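Local coordinates for pentacotripeptide-repeat region of PRORP domain-containing protein (Brachypodium distachyon, PDB 4ME2) that probably binds RNA in a sequence-specific way, as a helix-turn-helix repeat protein of the pentatricopeptide repeat (PPR) family linked to group II introns of the chloroplast, at residues Val202-Tyr207 against Ala231-Arg236; Arg183-Trp188 against Leu217-Glu222; Arg115-Leu120 against Val168-Arg173; Thr123-Ser128 against Arg176-Lys181. All coordinates share one frame; numbering follows the deposited sequence.

Contact 1: residues Val202-Tyr207 against Ala231-Arg236; sequences VDEYMY and ADWEAR
E204 lies across the six-membered ring of W233, its side chain running over one face at about a right angle to the indole. CB makes the closest approach, 3.5 Å from W233 CH2, and stands 3.7 Å from the ring centroid and only 17° off the normal, a CH-pi contact. With CG anti to the backbone N (chi1 175°) and the chain extended beyond it, the carboxylate is carried along the same face, and E204 CD lies 3.6 Å from W233 CZ3. Y207 CE2 comes 3.6 Å from W233 CD1, at the five-membered end of the indole, and equally near its CB; the tyrosine ring and the five-membered ring are inclined at 56°. In this PPR fold of helix-turn-helix repeats, the start of helix 204-216 packs here on the C-terminal part of helix 220-236. D203 caps the first of these, its OD2 accepting from Y205 N at 3.0 Å. The amide N of E204 is buried here with no partner in the model. Within 231-236, R236 holds D232 in a side-on salt bridge, NE and NH2 both on OD2 at 3.0 Å, while its NH2 edge faces Y207 OH from 4.1 Å.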
loop_
_atom_site.group_PDB
_atom_site.type_symbol
_atom_site.label_atom_id
_atom_site.label_comp_id
_atom_site.label_asym_id
_atom_site.label_seq_id
_atom_site.Cartn_x
_atom_site.Cartn_y
_atom_site.Cartn_z
ATOM N N VAL A 202 15.584 7.883 -8.916
ATOM C CA VAL A 202 15.513 7.852 -7.460
ATOM C C VAL A 202 16.846 8.264 -6.819
ATOM O O VAL A 202 17.841 8.456 -7.519
ATOM C CB VAL A 202 15.051 6.457 -6.981
ATOM C CG1 VAL A 202 16.230 5.502 -6.868
ATOM C CG2 VAL A 202 14.277 6.563 -5.678
ATOM N N ASP A 203 16.857 8.393 -5.495
ATOM C CA ASP A 203 18.016 8.900 -4.756
ATOM C C ASP A 203 18.890 7.771 -4.208
ATOM O O ASP A 203 18.529 6.596 -4.292
ATOM C CB ASP A 203 17.541 9.808 -3.607
ATOM C CG ASP A 203 18.688 10.318 -2.734
ATOM O OD1 ASP A 203 19.670 10.864 -3.285
ATOM O OD2 ASP A 203 18.606 10.171 -1.495
ATOM N N GLU A 204 20.044 8.137 -3.651
ATOM C CA GLU A 204 20.902 7.184 -2.952
ATOM C C GLU A 204 20.140 6.511 -1.823
ATOM O O GLU A 204 20.305 5.315 -1.584
ATOM C CB GLU A 204 22.145 7.870 -2.385
ATOM C CG GLU A 204 23.022 6.961 -1.535
ATOM C CD GLU A 204 24.308 7.629 -1.085
ATOM O OE1 GLU A 204 24.323 8.869 -0.923
ATOM O OE2 GLU A 204 25.308 6.909 -0.885
ATOM N N TYR A 205 19.313 7.294 -1.131
ATOM C CA TYR A 205 18.503 6.778 -0.029
ATOM C C TYR A 205 17.635 5.573 -0.412
ATOM O O TYR A 205 17.593 4.598 0.324
ATOM C CB TYR A 205 17.652 7.888 0.596
ATOM C CG TYR A 205 16.861 7.453 1.807
ATOM C CD1 TYR A 205 17.485 6.824 2.882
ATOM C CD2 TYR A 205 15.489 7.677 1.879
ATOM C CE1 TYR A 205 16.765 6.423 3.991
ATOM C CE2 TYR A 205 14.760 7.287 2.986
ATOM C CZ TYR A 205 15.405 6.658 4.035
ATOM O OH TYR A 205 14.693 6.272 5.137
ATOM N N MET A 206 16.946 5.633 -1.548
ATOM C CA MET A 206 16.141 4.489 -1.983
ATOM C C MET A 206 17.003 3.237 -2.153
ATOM O O MET A 206 16.605 2.143 -1.752
ATOM C CB MET A 206 15.408 4.792 -3.284
ATOM C CG MET A 206 14.693 3.596 -3.897
ATOM S SD MET A 206 13.332 2.958 -2.899
ATOM C CE MET A 206 11.964 3.906 -3.558
ATOM N N TYR A 207 18.177 3.407 -2.755
ATOM C CA TYR A 207 19.084 2.280 -2.980
ATOM C C TYR A 207 19.548 1.657 -1.669
ATOM O O TYR A 207 19.583 0.433 -1.531
ATOM C CB TYR A 207 20.297 2.707 -3.811
ATOM C CG TYR A 207 19.958 3.184 -5.200
ATOM C CD1 TYR A 207 19.164 2.417 -6.046
ATOM C CD2 TYR A 207 20.441 4.399 -5.675
ATOM C CE1 TYR A 207 18.851 2.851 -7.322
ATOM C CE2 TYR A 207 20.131 4.842 -6.947
ATOM C CZ TYR A 207 19.341 4.064 -7.766
ATOM O OH TYR A 207 19.033 4.496 -9.028
ATOM N N ALA A 231 25.760 0.873 -7.205
ATOM C CA ALA A 231 27.086 1.042 -7.809
ATOM C C ALA A 231 27.013 1.939 -9.043
ATOM O O ALA A 231 27.854 2.819 -9.230
ATOM C CB ALA A 231 27.708 -0.306 -8.157
ATOM N N ASP A 232 25.995 1.709 -9.871
ATOM C CA ASP A 232 25.747 2.521 -11.056
ATOM C C ASP A 232 25.558 3.979 -10.640
ATOM O O ASP A 232 26.132 4.886 -11.242
ATOM C CB ASP A 232 24.517 1.998 -11.797
ATOM C CG ASP A 232 24.318 2.653 -13.150
ATOM O OD1 ASP A 232 24.754 2.064 -14.158
ATOM O OD2 ASP A 232 23.717 3.749 -13.214
ATOM N N TRP A 233 24.765 4.195 -9.592
ATOM C CA TRP A 233 24.568 5.535 -9.047
ATOM C C TRP A 233 25.867 6.137 -8.564
ATOM O O TRP A 233 26.192 7.270 -8.907
ATOM C CB TRP A 233 23.501 5.518 -7.952
ATOM C CG TRP A 233 23.148 6.876 -7.424
ATOM C CD1 TRP A 233 22.140 7.727 -7.862
ATOM C CD2 TRP A 233 23.808 7.588 -6.338
ATOM N NE1 TRP A 233 22.132 8.888 -7.135
ATOM C CE2 TRP A 233 23.109 8.870 -6.204
ATOM C CE3 TRP A 233 24.872 7.306 -5.492
ATOM C CZ2 TRP A 233 23.476 9.809 -5.256
ATOM C CZ3 TRP A 233 25.235 8.263 -4.538
ATOM C CH2 TRP A 233 24.553 9.484 -4.426
ATOM N N GLU A 234 26.636 5.378 -7.788
ATOM C CA GLU A 234 27.891 5.887 -7.234
ATOM C C GLU A 234 28.875 6.315 -8.324
ATOM O O GLU A 234 29.498 7.369 -8.220
ATOM C CB GLU A 234 28.531 4.857 -6.306
ATOM C CG GLU A 234 27.887 4.772 -4.933
ATOM C CD GLU A 234 28.396 3.592 -4.128
ATOM O OE1 GLU A 234 28.960 2.653 -4.732
ATOM O OE2 GLU A 234 28.231 3.601 -2.890
ATOM N N ALA A 235 28.998 5.505 -9.376
ATOM C CA ALA A 235 29.913 5.818 -10.479
ATOM C C ALA A 235 29.542 7.135 -11.168
ATOM O O ALA A 235 30.391 7.776 -11.795
ATOM C CB ALA A 235 29.964 4.674 -11.481
ATOM N N ARG A 236 28.275 7.526 -11.037
ATOM C CA ARG A 236 27.786 8.811 -11.535
ATOM C C ARG A 236 28.080 9.932 -10.535
ATOM O O ARG A 236 28.617 10.974 -10.916
ATOM C CB ARG A 236 26.283 8.745 -11.841
ATOM C CG ARG A 236 25.906 7.923 -13.067
ATOM C CD ARG A 236 24.399 7.919 -13.283
ATOM N NE ARG A 236 23.749 6.738 -12.713
ATOM C CZ ARG A 236 22.571 6.752 -12.093
ATOM N NH1 ARG A 236 21.904 7.889 -11.941
ATOM N NH2 ARG A 236 22.060 5.629 -11.612
#

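Contact 2: residues Arg183-Trp188 against Leu217-Glu222; sequences RARAAW and LGLDEE
E222 folds over W188 on the tightly packed side of this contact: its CG sits 3.4 Å from W188 CD2, over one face of the indole, and 18° off the normal of the five-membered ring. The chain then bends at chi2 (78°), which turns the carboxylate away from the ring and up to R185. In an end-on salt bridge both terminal nitrogens of R185 close on one oxygen, R185 NH1 to E222 OE2 at 2.8 Å and R185 NH2 to the same OE2 at 2.9 Å, arriving from one face of the carboxylate with the two flat groups nearly perpendicular. With an alanine here in place of E222, R185 would probably lose this carboxylate and be free to swing, and much of the cover over the five-membered ring of W188 would go. The apolar part lies one turn back, where A184 CB fits between L217 CD1 at 3.7 Å and L219 CG at 3.6 Å. Helices 184-197 and 220-236 are thereby brought together around the turn joining helix 204-216 to helix 220-236, within the helix-turn-helix repeats of a PPR protein. G218 ends helix 204-216 in a Schellman motif, and its positive phi of 88° suits glycine. Behind W188 and A187, M210 of helix 204-216 fills in the inner side. The outer side is looser: R185 is exposed and reaches its partner through a chain bent at chi2 and chi3, and L219 CD1 lies over one face of its guanidinium, 3.7 Å from NH2.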
loop_
_atom_site.group_PDB
_atom_site.type_symbol
_atom_site.label_atom_id
_atom_site.label_comp_id
_atom_site.label_asym_id
_atom_site.label_seq_id
_atom_site.Cartn_x
_atom_site.Cartn_y
_atom_site.Cartn_z
ATOM N N ARG A 183 8.255 -7.283 4.656
ATOM C CA ARG A 183 7.596 -7.684 3.416
ATOM C C ARG A 183 8.528 -7.451 2.234
ATOM O O ARG A 183 8.362 -6.507 1.449
ATOM C CB ARG A 183 6.244 -6.974 3.246
ATOM C CG ARG A 183 5.279 -7.110 4.428
ATOM C CD ARG A 183 5.161 -8.525 4.983
ATOM N NE ARG A 183 4.910 -9.530 3.951
ATOM C CZ ARG A 183 5.287 -10.805 4.045
ATOM N NH1 ARG A 183 5.933 -11.239 5.124
ATOM N NH2 ARG A 183 5.020 -11.650 3.057
ATOM N N ALA A 184 9.508 -8.340 2.118
ATOM C CA ALA A 184 10.624 -8.177 1.193
ATOM C C ALA A 184 10.216 -8.259 -0.267
ATOM O O ALA A 184 10.607 -7.413 -1.074
ATOM C CB ALA A 184 11.703 -9.200 1.496
ATOM N N ARG A 185 9.443 -9.283 -0.609
ATOM C CA ARG A 185 8.987 -9.452 -1.981
ATOM C C ARG A 185 8.147 -8.257 -2.437
ATOM O O ARG A 185 8.321 -7.764 -3.557
ATOM C CB ARG A 185 8.201 -10.764 -2.123
ATOM C CG ARG A 185 7.674 -11.042 -3.524
ATOM C CD ARG A 185 8.782 -11.063 -4.567
ATOM N NE ARG A 185 9.798 -12.076 -4.284
ATOM C CZ ARG A 185 10.986 -12.138 -4.874
ATOM N NH1 ARG A 185 11.327 -11.244 -5.793
ATOM N NH2 ARG A 185 11.839 -13.100 -4.538
ATOM N N ALA A 186 7.240 -7.808 -1.569
ATOM C CA ALA A 186 6.417 -6.625 -1.841
ATOM C C ALA A 186 7.283 -5.387 -2.100
ATOM O O ALA A 186 7.045 -4.649 -3.061
ATOM C CB ALA A 186 5.429 -6.372 -0.706
ATOM N N ALA A 187 8.295 -5.171 -1.259
ATOM C CA ALA A 187 9.205 -4.038 -1.449
ATOM C C ALA A 187 9.929 -4.152 -2.799
ATOM O O ALA A 187 10.004 -3.186 -3.576
ATOM C CB ALA A 187 10.202 -3.950 -0.295
ATOM N N TRP A 188 10.449 -5.340 -3.087
ATOM C CA TRP A 188 11.081 -5.574 -4.372
ATOM C C TRP A 188 10.135 -5.282 -5.518
ATOM O O TRP A 188 10.522 -4.634 -6.497
ATOM C CB TRP A 188 11.619 -6.991 -4.459
ATOM C CG TRP A 188 12.120 -7.278 -5.830
ATOM C CD1 TRP A 188 11.511 -8.042 -6.815
ATOM C CD2 TRP A 188 13.322 -6.734 -6.449
ATOM N NE1 TRP A 188 12.261 -8.038 -7.958
ATOM C CE2 TRP A 188 13.363 -7.278 -7.803
ATOM C CE3 TRP A 188 14.350 -5.909 -6.018
ATOM C CZ2 TRP A 188 14.391 -6.979 -8.680
ATOM C CZ3 TRP A 188 15.385 -5.617 -6.909
ATOM C CH2 TRP A 188 15.402 -6.138 -8.207
ATOM N N LEU A 217 16.639 -9.509 4.883
ATOM C CA LEU A 217 15.466 -10.375 4.816
ATOM C C LEU A 217 15.669 -11.641 3.977
ATOM O O LEU A 217 14.742 -12.431 3.793
ATOM C CB LEU A 217 14.255 -9.580 4.320
ATOM C CG LEU A 217 13.859 -8.448 5.269
ATOM C CD1 LEU A 217 12.934 -7.463 4.571
ATOM C CD2 LEU A 217 13.223 -9.010 6.529
ATOM N N GLY A 218 16.883 -11.824 3.476
ATOM C CA GLY A 218 17.255 -13.074 2.823
ATOM C C GLY A 218 16.968 -13.172 1.339
ATOM O O GLY A 218 17.082 -14.255 0.762
ATOM N N LEU A 219 16.589 -12.058 0.710
ATOM C CA LEU A 219 16.446 -12.040 -0.747
ATOM C C LEU A 219 17.771 -11.602 -1.346
ATOM O O LEU A 219 17.918 -10.453 -1.769
ATOM C CB LEU A 219 15.338 -11.087 -1.212
ATOM C CG LEU A 219 13.903 -11.115 -0.677
ATOM C CD1 LEU A 219 12.894 -10.830 -1.786
ATOM C CD2 LEU A 219 13.547 -12.389 0.072
ATOM N N ASP A 220 18.747 -12.504 -1.382
ATOM C CA ASP A 220 20.096 -12.101 -1.781
ATOM C C ASP A 220 20.271 -11.790 -3.268
ATOM O O ASP A 220 21.154 -11.016 -3.623
ATOM C CB ASP A 220 21.182 -13.064 -1.267
ATOM C CG ASP A 220 20.713 -14.496 -1.200
ATOM O OD1 ASP A 220 20.661 -15.050 -0.077
ATOM O OD2 ASP A 220 20.385 -15.062 -2.258
ATOM N N GLU A 221 19.431 -12.364 -4.126
ATOM C CA GLU A 221 19.491 -12.040 -5.553
ATOM C C GLU A 221 19.008 -10.618 -5.782
ATOM O O GLU A 221 19.609 -9.868 -6.542
ATOM C CB GLU A 221 18.652 -13.004 -6.384
ATOM C CG GLU A 221 19.282 -14.376 -6.549
ATOM C CD GLU A 221 18.560 -15.242 -7.566
ATOM O OE1 GLU A 221 17.364 -14.996 -7.837
ATOM O OE2 GLU A 221 19.195 -16.179 -8.097
ATOM N N GLU A 222 17.915 -10.268 -5.114
ATOM C CA GLU A 222 17.353 -8.922 -5.189
ATOM C C GLU A 222 18.334 -7.926 -4.586
ATOM O O GLU A 222 18.542 -6.847 -5.132
ATOM C CB GLU A 222 15.998 -8.855 -4.477
ATOM C CG GLU A 222 14.855 -9.551 -5.212
ATOM C CD GLU A 222 14.852 -11.067 -5.065
ATOM O OE1 GLU A 222 15.588 -11.609 -4.212
ATOM O OE2 GLU A 222 14.098 -11.723 -5.813
#

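Contact 3: residues Arg115-Leu120 against Val168-Arg173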
loop_
_atom_site.group_PDB
_atom_site.type_symbol
_atom_site.label_atom_id
_atom_site.label_comp_id
_atom_site.label_asym_id
_atom_site.label_seq_id
_atom_site.Cartn_x
_atom_site.Cartn_y
_atom_site.Cartn_z
ATOM N N ARG A 115 -7.620 8.837 -5.557
ATOM C CA ARG A 115 -6.267 9.048 -6.072
ATOM C C ARG A 115 -5.232 8.278 -5.251
ATOM O O ARG A 115 -5.029 8.573 -4.070
ATOM C CB ARG A 115 -5.912 10.529 -6.062
ATOM C CG ARG A 115 -6.645 11.348 -7.108
ATOM C CD ARG A 115 -7.257 12.587 -6.482
ATOM N NE ARG A 115 -6.274 13.626 -6.176
ATOM C CZ ARG A 115 -5.891 14.582 -7.022
ATOM N NH1 ARG A 115 -6.394 14.639 -8.248
ATOM N NH2 ARG A 115 -4.994 15.480 -6.641
ATOM N N PRO A 116 -4.552 7.308 -5.883
ATOM C CA PRO A 116 -3.553 6.495 -5.186
ATOM C C PRO A 116 -2.522 7.359 -4.472
ATOM O O PRO A 116 -1.968 8.290 -5.065
ATOM C CB PRO A 116 -2.891 5.704 -6.318
ATOM C CG PRO A 116 -3.936 5.624 -7.375
ATOM C CD PRO A 116 -4.678 6.925 -7.301
ATOM N N ASP A 117 -2.294 7.059 -3.198
ATOM C CA ASP A 117 -1.325 7.772 -2.388
ATOM C C ASP A 117 -0.452 6.721 -1.713
ATOM O O ASP A 117 -0.913 6.033 -0.799
ATOM C CB ASP A 117 -2.041 8.653 -1.355
ATOM C CG ASP A 117 -1.084 9.381 -0.422
ATOM O OD1 ASP A 117 0.140 9.391 -0.667
ATOM O OD2 ASP A 117 -1.570 9.957 0.574
ATOM N N PRO A 118 0.802 6.575 -2.177
ATOM C CA PRO A 118 1.690 5.586 -1.567
ATOM C C PRO A 118 1.947 5.850 -0.085
ATOM O O PRO A 118 2.266 4.921 0.650
ATOM C CB PRO A 118 2.991 5.730 -2.366
ATOM C CG PRO A 118 2.590 6.361 -3.655
ATOM C CD PRO A 118 1.434 7.251 -3.328
ATOM N N GLU A 119 1.820 7.100 0.348
ATOM C CA GLU A 119 2.029 7.431 1.752
ATOM C C GLU A 119 0.886 6.900 2.621
ATOM O O GLU A 119 1.117 6.458 3.749
ATOM C CB GLU A 119 2.241 8.942 1.943
ATOM C CG GLU A 119 2.691 9.323 3.345
ATOM C CD GLU A 119 3.349 10.689 3.415
ATOM O OE1 GLU A 119 3.436 11.373 2.372
ATOM O OE2 GLU A 119 3.784 11.074 4.518
ATOM N N LEU A 120 -0.335 6.924 2.094
ATOM C CA LEU A 120 -1.467 6.333 2.801
ATOM C C LEU A 120 -1.250 4.827 2.897
ATOM O O LEU A 120 -1.432 4.219 3.962
ATOM C CB LEU A 120 -2.785 6.632 2.086
ATOM C CG LEU A 120 -4.028 5.986 2.710
ATOM C CD1 LEU A 120 -4.169 6.360 4.183
ATOM C CD2 LEU A 120 -5.276 6.370 1.929
ATOM N N VAL A 168 8.714 10.503 -5.489
ATOM C CA VAL A 168 9.753 9.616 -4.967
ATOM C C VAL A 168 9.763 9.555 -3.442
ATOM O O VAL A 168 9.982 8.489 -2.865
ATOM C CB VAL A 168 11.148 10.003 -5.503
ATOM C CG1 VAL A 168 12.251 9.284 -4.736
ATOM C CG2 VAL A 168 11.244 9.696 -6.992
ATOM N N TYR A 169 9.519 10.689 -2.792
ATOM C CA TYR A 169 9.498 10.728 -1.333
ATOM C C TYR A 169 8.415 9.807 -0.770
ATOM O O TYR A 169 8.676 9.006 0.129
ATOM C CB TYR A 169 9.311 12.162 -0.822
ATOM C CG TYR A 169 9.084 12.248 0.667
ATOM C CD1 TYR A 169 10.157 12.252 1.559
ATOM C CD2 TYR A 169 7.793 12.324 1.186
ATOM C CE1 TYR A 169 9.949 12.324 2.926
ATOM C CE2 TYR A 169 7.577 12.399 2.551
ATOM C CZ TYR A 169 8.655 12.402 3.414
ATOM O OH TYR A 169 8.440 12.476 4.769
ATOM N N LYS A 170 7.208 9.916 -1.309
ATOM C CA LYS A 170 6.105 9.070 -0.870
ATOM C C LYS A 170 6.330 7.613 -1.263
ATOM O O LYS A 170 6.024 6.702 -0.489
ATOM C CB LYS A 170 4.782 9.584 -1.430
ATOM C CG LYS A 170 4.353 10.912 -0.838
ATOM C CD LYS A 170 3.116 11.447 -1.538
ATOM C CE LYS A 170 2.208 12.165 -0.554
ATOM N NZ LYS A 170 1.003 12.704 -1.245
ATOM N N LEU A 171 6.870 7.389 -2.456
ATOM C CA LEU A 171 7.187 6.027 -2.884
ATOM C C LEU A 171 8.218 5.398 -1.949
ATOM O O LEU A 171 8.122 4.212 -1.606
ATOM C CB LEU A 171 7.697 6.012 -4.325
ATOM C CG LEU A 171 7.851 4.627 -4.957
ATOM C CD1 LEU A 171 6.488 4.002 -5.227
ATOM C CD2 LEU A 171 8.678 4.705 -6.231
ATOM N N THR A 172 9.197 6.194 -1.526
ATOM C CA THR A 172 10.254 5.692 -0.650
ATOM C C THR A 172 9.701 5.376 0.740
ATOM O O THR A 172 10.139 4.422 1.389
ATOM C CB THR A 172 11.452 6.669 -0.568
ATOM O OG1 THR A 172 11.954 6.917 -1.890
ATOM C CG2 THR A 172 12.579 6.070 0.273
ATOM N N ARG A 173 8.737 6.179 1.187
ATOM C CA ARG A 173 8.048 5.936 2.454
ATOM C C ARG A 173 7.369 4.573 2.464
ATOM O O ARG A 173 7.457 3.844 3.453
ATOM C CB ARG A 173 7.002 7.016 2.737
ATOM C CG ARG A 173 7.576 8.322 3.257
ATOM C CD ARG A 173 6.514 9.193 3.914
ATOM N NE ARG A 173 6.060 8.667 5.203
ATOM C CZ ARG A 173 6.755 8.737 6.337
ATOM N NH1 ARG A 173 7.959 9.300 6.362
ATOM N NH2 ARG A 173 6.247 8.231 7.454
HETATM O O HOH W 1 3.587 7.328 5.926
#
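The backbones come closest where E119, in the first turn of helix 118-126, faces K170 in the first turn of helix 168-180, their CA atoms 5.1 Å apart. Such an approach leaves little room for side chains directly between the helices; P118 fills the inner side, its CB 3.7 Å from the carbonyl O of K170, while the longer chains reach across on the outside. E119, extended with CG anti to its own N (chi1 -170°), splits its carboxylate between two basic residues. OE1 lies 3.3 Å from K170 CE, beside the aliphatic part of the lysine. OE2 meets R173 at NE, 3.4 Å away, as a salt bridge of charges alone, since the oxygen stands well out of the guanidinium plane. Both helices are part of the helix-turn-helix stack of a PPR protein, with F146 of helix 133-151 touching both P118 and L171. Within this stack the start of helix 118-126 is capped by D117, whose OD1 takes E119 N at 3.0 Å from above the carboxylate plane. The same OD1 forms a salt bridge 3.5 Å long to K170 NZ, so one oxygen serves both the helix start and the neighbouring helix. Replacing E119 by a glutamine is likely to leave R173 NE without a negative partner here and weaken the draw on K170. A water adds to the link: R173 NE donates to it at 2.9 Å, in the guanidinium plane, and it donates weakly to the E119 carbonyl.

Contact 4: residues Thr123-Ser128 against Arg176-Lys181; sequences TFVSSS and RALVAK
Helices 118-126 and 168-180, neighbours in the helix-turn-helix stack of this PPR protein, finish together here, and a lysine just past the end of helix 168-180 reaches over the end of helix 118-126. K181, bent at chi2 (-69°), lays its chain along the C-terminal turn of helix 118-126: CG passes 3.2 Å from V125 O, CD lies 3.6 Å from S128 OG, and NZ donates to S128 O at 2.7 Å. NZ also bonds to S130 OG, so the ammonium has two oxygen partners. It gathers near carbonyls at a helix C-terminus, where the helix dipole would probably favour a positive charge. S128 OG turns back to V125 O, 2.7 Å away, and that carbonyl takes the S128 amide as well. Deeper in, V125 is the buried wedge. Its CG1, anti to the backbone N (chi1 174°), presses against the A177 backbone, 3.4 Å from the carbonyl O, and the other methyl, CG2, meets L178 CD2 at 3.8 Å. V139 of helix 133-151 packs against both V125 and L178. At the exposed edge S126 OG touches A177 CB at 3.5 Å, and one water joins that hydroxyl to A177 O. Close side-by-side packing of neighbouring helices through small and branched aliphatic residues is what an alpha-solenoid such as the PPR fold is built from.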
loop_
_atom_site.group_PDB
_atom_site.type_symbol
_atom_site.label_atom_id
_atom_site.label_comp_id
_atom_site.label_asym_id
_atom_site.label_seq_id
_atom_site.Cartn_x
_atom_site.Cartn_y
_atom_site.Cartn_z
ATOM N N THR A 123 1.126 3.990 5.608
ATOM C CA THR A 123 0.497 3.992 6.930
ATOM C C THR A 123 -0.202 2.659 7.246
ATOM O O THR A 123 -0.095 2.145 8.365
ATOM C CB THR A 123 -0.445 5.198 7.100
ATOM O OG1 THR A 123 0.344 6.396 7.084
ATOM C CG2 THR A 123 -1.196 5.120 8.426
ATOM N N PHE A 124 -0.890 2.087 6.260
ATOM C CA PHE A 124 -1.493 0.768 6.447
ATOM C C PHE A 124 -0.440 -0.318 6.643
ATOM O O PHE A 124 -0.652 -1.264 7.396
ATOM C CB PHE A 124 -2.439 0.430 5.291
ATOM C CG PHE A 124 -3.821 0.976 5.475
ATOM C CD1 PHE A 124 -4.801 0.213 6.099
ATOM C CD2 PHE A 124 -4.140 2.268 5.061
ATOM C CE1 PHE A 124 -6.080 0.714 6.288
ATOM C CE2 PHE A 124 -5.422 2.777 5.249
ATOM C CZ PHE A 124 -6.390 1.996 5.866
ATOM N N VAL A 125 0.704 -0.181 5.979
ATOM C CA VAL A 125 1.780 -1.151 6.149
ATOM C C VAL A 125 2.343 -1.092 7.571
ATOM O O VAL A 125 2.458 -2.121 8.249
ATOM C CB VAL A 125 2.915 -0.949 5.122
ATOM C CG1 VAL A 125 4.081 -1.884 5.417
ATOM C CG2 VAL A 125 2.405 -1.182 3.705
ATOM N N SER A 126 2.696 0.114 8.010
ATOM C CA SER A 126 3.306 0.321 9.327
ATOM C C SER A 126 2.386 -0.047 10.492
ATOM O O SER A 126 2.856 -0.473 11.549
ATOM C CB SER A 126 3.783 1.768 9.463
ATOM O OG SER A 126 4.797 2.033 8.509
ATOM N N SER A 127 1.083 0.112 10.288
ATOM C CA SER A 127 0.091 -0.159 11.326
ATOM C C SER A 127 -0.410 -1.599 11.301
ATOM O O SER A 127 -1.192 -1.992 12.169
ATOM C CB SER A 127 -1.087 0.822 11.221
ATOM O OG SER A 127 -1.821 0.635 10.016
ATOM N N SER A 128 0.029 -2.390 10.324
ATOM C CA SER A 128 -0.384 -3.794 10.274
ATOM C C SER A 128 0.291 -4.539 11.412
ATOM O O SER A 128 1.382 -4.164 11.828
ATOM C CB SER A 128 -0.032 -4.450 8.936
ATOM O OG SER A 128 1.365 -4.562 8.748
ATOM N N ARG A 176 10.189 1.901 2.514
ATOM C CA ARG A 176 10.700 1.868 3.890
ATOM C C ARG A 176 9.772 1.072 4.804
ATOM O O ARG A 176 10.213 0.249 5.611
ATOM C CB ARG A 176 10.772 3.289 4.452
ATOM C CG ARG A 176 12.151 3.905 4.600
ATOM C CD ARG A 176 12.017 5.317 5.178
ATOM N NE ARG A 176 11.947 5.341 6.641
ATOM C CZ ARG A 176 11.828 6.447 7.372
ATOM N NH1 ARG A 176 11.753 7.633 6.785
ATOM N NH2 ARG A 176 11.776 6.369 8.693
ATOM N N ALA A 177 8.476 1.347 4.685
ATOM C CA ALA A 177 7.496 0.701 5.552
ATOM C C ALA A 177 7.459 -0.795 5.275
ATOM O O ALA A 177 7.423 -1.599 6.202
ATOM C CB ALA A 177 6.117 1.325 5.375
ATOM N N LEU A 178 7.494 -1.168 3.998
ATOM C CA LEU A 178 7.445 -2.585 3.632
ATOM C C LEU A 178 8.659 -3.342 4.161
ATOM O O LEU A 178 8.526 -4.430 4.718
ATOM C CB LEU A 178 7.338 -2.751 2.118
ATOM C CG LEU A 178 5.999 -2.340 1.499
ATOM C CD1 LEU A 178 6.114 -2.213 -0.014
ATOM C CD2 LEU A 178 4.906 -3.327 1.883
ATOM N N VAL A 179 9.843 -2.769 3.982
ATOM C CA VAL A 179 11.061 -3.404 4.465
ATOM C C VAL A 179 11.035 -3.555 5.995
ATOM O O VAL A 179 11.312 -4.637 6.518
ATOM C CB VAL A 179 12.315 -2.664 3.966
ATOM C CG1 VAL A 179 13.530 -3.095 4.754
ATOM C CG2 VAL A 179 12.515 -2.929 2.473
ATOM N N ALA A 180 10.661 -2.496 6.709
ATOM C CA ALA A 180 10.573 -2.572 8.173
ATOM C C ALA A 180 9.589 -3.655 8.652
ATOM O O ALA A 180 9.838 -4.329 9.656
ATOM C CB ALA A 180 10.235 -1.208 8.775
ATOM N N LYS A 181 8.492 -3.829 7.916
ATOM C CA LYS A 181 7.481 -4.832 8.251
ATOM C C LYS A 181 7.852 -6.236 7.808
ATOM O O LYS A 181 7.090 -7.176 8.044
ATOM C CB LYS A 181 6.130 -4.456 7.654
ATOM C CG LYS A 181 5.309 -3.572 8.561
ATOM C CD LYS A 181 4.848 -4.339 9.785
ATOM C CE LYS A 181 4.335 -3.363 10.813
ATOM N NZ LYS A 181 4.083 -4.019 12.119
HETATM O O HOH W 2 6.546 -0.455 8.680
#

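Overall arrangement
Contacts 3 and 4 hold the same two helices, 118-126 and 168-180, at their beginnings and ends, with centres about 12 Å apart. Contact 4 is the buried one, built on aliphatic packing with a lysine bonded to a backbone carbonyl, whereas contact 3 is partly exposed and relies on carboxylates facing lysine and arginine. Contacts 1 and 2 share helix 220-236 at opposite ends and lie farther from the chain's centre; both press a glutamate against a tryptophan face, but only contact 2 adds a salt bridge across its segments. Neighbouring contacts also meet: M206 and V202 of contact 1 pack on T172 and V168 of contact 3, and A187 of contact 2 packs on V179 of contact 4.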